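Local atomic coordinates of 1-carboxybiuret hydrolase subunit AtzE (Pseudomonas sp., PDB entry 6C62), a protein that hydrolyses 1-carboxybiuret to urea-1,3-dicarboxylate and ammonia, a step in the bacterial breakdown of the herbicide atrazine. Residues G258-W263 with V289-A294. Numbering follows the deposited sequence.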
loop_
_atom_site.group_PDB
_atom_site.type_symbol
_atom_site.label_atom_id
_atom_site.label_comp_id
_atom_site.label_asym_id
_atom_site.label_seq_id
_atom_site.Cartn_x
_atom_site.Cartn_y
_atom_site.Cartn_z
ATOM N N GLY A 258 0.306 -7.019 31.273
ATOM C CA GLY A 258 -1.066 -7.442 31.332
ATOM C C GLY A 258 -1.372 -8.741 30.634
ATOM O O GLY A 258 -0.579 -9.239 29.823
ATOM N N VAL A 259 -2.536 -9.287 30.961
ATOM C CA VAL A 259 -3.036 -10.525 30.392
ATOM C C VAL A 259 -4.216 -10.219 29.477
ATOM O O VAL A 259 -5.174 -9.558 29.909
ATOM C CB VAL A 259 -3.536 -11.479 31.508
ATOM C CG1 VAL A 259 -4.031 -12.780 30.948
ATOM C CG2 VAL A 259 -2.455 -11.774 32.493
ATOM N N LEU A 260 -4.169 -10.684 28.219
ATOM C CA LEU A 260 -5.239 -10.381 27.267
ATOM C C LEU A 260 -6.471 -11.190 27.589
ATOM O O LEU A 260 -6.356 -12.341 27.907
ATOM C CB LEU A 260 -4.828 -10.621 25.815
ATOM C CG LEU A 260 -3.714 -9.723 25.285
ATOM C CD1 LEU A 260 -3.461 -10.027 23.826
ATOM C CD2 LEU A 260 -4.102 -8.257 25.452
ATOM N N GLY A 261 -7.642 -10.570 27.534
ATOM C CA GLY A 261 -8.887 -11.261 27.739
ATOM C C GLY A 261 -9.685 -11.317 26.467
ATOM O O GLY A 261 -9.125 -11.201 25.356
ATOM N N GLY A 262 -10.994 -11.448 26.640
ATOM C CA GLY A 262 -11.965 -11.520 25.544
ATOM C C GLY A 262 -11.621 -12.583 24.514
ATOM O O GLY A 262 -11.586 -13.756 24.867
ATOM N N TRP A 263 -11.333 -12.164 23.276
ATOM C CA TRP A 263 -10.974 -13.080 22.178
ATOM C C TRP A 263 -9.897 -14.091 22.607
ATOM O O TRP A 263 -9.973 -15.276 22.281
ATOM C CB TRP A 263 -10.427 -12.262 20.988
ATOM C CG TRP A 263 -9.875 -13.074 19.871
ATOM C CD1 TRP A 263 -8.562 -13.364 19.651
ATOM C CD2 TRP A 263 -10.601 -13.683 18.814
ATOM N NE1 TRP A 263 -8.432 -14.140 18.520
ATOM C CE2 TRP A 263 -9.673 -14.349 17.993
ATOM C CE3 TRP A 263 -11.942 -13.743 18.490
ATOM C CZ2 TRP A 263 -10.062 -15.069 16.850
ATOM C CZ3 TRP A 263 -12.323 -14.438 17.347
ATOM C CH2 TRP A 263 -11.392 -15.118 16.563
ATOM N N VAL A 289 -6.628 -7.192 30.121
ATOM C CA VAL A 289 -6.610 -6.087 29.174
ATOM C C VAL A 289 -7.345 -6.566 27.883
ATOM O O VAL A 289 -7.142 -7.700 27.431
ATOM C CB VAL A 289 -5.155 -5.776 28.782
ATOM C CG1 VAL A 289 -5.065 -4.700 27.723
ATOM C CG2 VAL A 289 -4.368 -5.390 29.974
ATOM N N MET A 290 -8.183 -5.709 27.291
ATOM C CA MET A 290 -8.814 -6.037 26.005
ATOM C C MET A 290 -7.955 -5.503 24.853
ATOM O O MET A 290 -7.576 -4.367 24.837
ATOM C CB MET A 290 -10.248 -5.517 25.929
ATOM C CG MET A 290 -11.077 -6.086 27.109
ATOM S SD MET A 290 -11.161 -7.932 27.146
ATOM C CE MET A 290 -12.596 -8.041 26.070
ATOM N N TRP A 291 -7.651 -6.370 23.909
ATOM C CA TRP A 291 -6.963 -5.989 22.674
ATOM C C TRP A 291 -8.038 -5.357 21.783
ATOM O O TRP A 291 -9.167 -5.867 21.713
ATOM C CB TRP A 291 -6.377 -7.238 22.045
ATOM C CG TRP A 291 -5.546 -7.028 20.804
ATOM C CD1 TRP A 291 -6.007 -7.005 19.541
ATOM C CD2 TRP A 291 -4.145 -6.906 20.719
ATOM N NE1 TRP A 291 -4.981 -6.864 18.670
ATOM C CE2 TRP A 291 -3.820 -6.782 19.368
ATOM C CE3 TRP A 291 -3.123 -6.886 21.654
ATOM C CZ2 TRP A 291 -2.536 -6.652 18.916
ATOM C CZ3 TRP A 291 -1.812 -6.728 21.211
ATOM C CH2 TRP A 291 -1.523 -6.615 19.846
ATOM N N PRO A 292 -7.740 -4.221 21.145
ATOM C CA PRO A 292 -8.782 -3.623 20.291
ATOM C C PRO A 292 -9.180 -4.475 19.039
ATOM O O PRO A 292 -8.308 -4.913 18.266
ATOM C CB PRO A 292 -8.122 -2.300 19.873
ATOM C CG PRO A 292 -6.669 -2.665 19.766
ATOM C CD PRO A 292 -6.482 -3.465 21.036
ATOM N N ASP A 293 -10.465 -4.697 18.854
ATOM C CA ASP A 293 -11.015 -5.271 17.639
ATOM C C ASP A 293 -10.312 -6.564 17.217
ATOM O O ASP A 293 -10.010 -6.747 16.032
ATOM C CB ASP A 293 -10.887 -4.270 16.469
ATOM C CG ASP A 293 -11.701 -2.993 16.666
ATOM O OD1 ASP A 293 -12.724 -3.034 17.383
ATOM O OD2 ASP A 293 -11.313 -1.942 16.095
ATOM N N ALA A 294 -10.085 -7.474 18.139
ATOM C CA ALA A 294 -9.175 -8.627 17.840
ATOM C C ALA A 294 -9.762 -9.534 16.764
ATOM O O ALA A 294 -9.047 -9.946 15.850
ATOM C CB ALA A 294 -8.891 -9.421 19.092
HETATM O O HOH W 1 -8.980 -8.993 23.772
#
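V289 is gripped through both backbone polar atoms: its N donates to V259 O (2.8 Å), and its O accepts from G261 N (2.9 Å). Between them the CA of L260 lies 3.3 Å from V289 O, a weak CH···O contact. Beyond this parallel bridge the two segments part, and a water continues the link, donating to G261 O (2.7 Å) and accepting from W291 N. L260 and V289, branched and apolar, put their side chains on the same sheet face, where L367 of the neighbouring strand touches both. With CG of L260 anti to its carbonyl carbon (chi1 -65°), CD1 reaches W291 CE3 at 3.8 Å, meeting the apolar benzo part of the indole obliquely; NE1 of that ring is hydrogen-bonded to Y353 OH. M290 starts away from 258-263, but bends at chi2 and chi3 to bring SD 3.6 Å from G262 N and CE close to G262 CA. Glycine suits G262, whose phi is positive and where a CB would collide with that methyl. Farther out, the small A294 packs its CB 3.7 Å from W263 CB. A294 and W263 each open a helix, behind the N-cap positions D293 and G262; strand 288-289, the sheet's edge within this chain, joins 257-260 through a beta-alpha-beta crossover in the amidase fold.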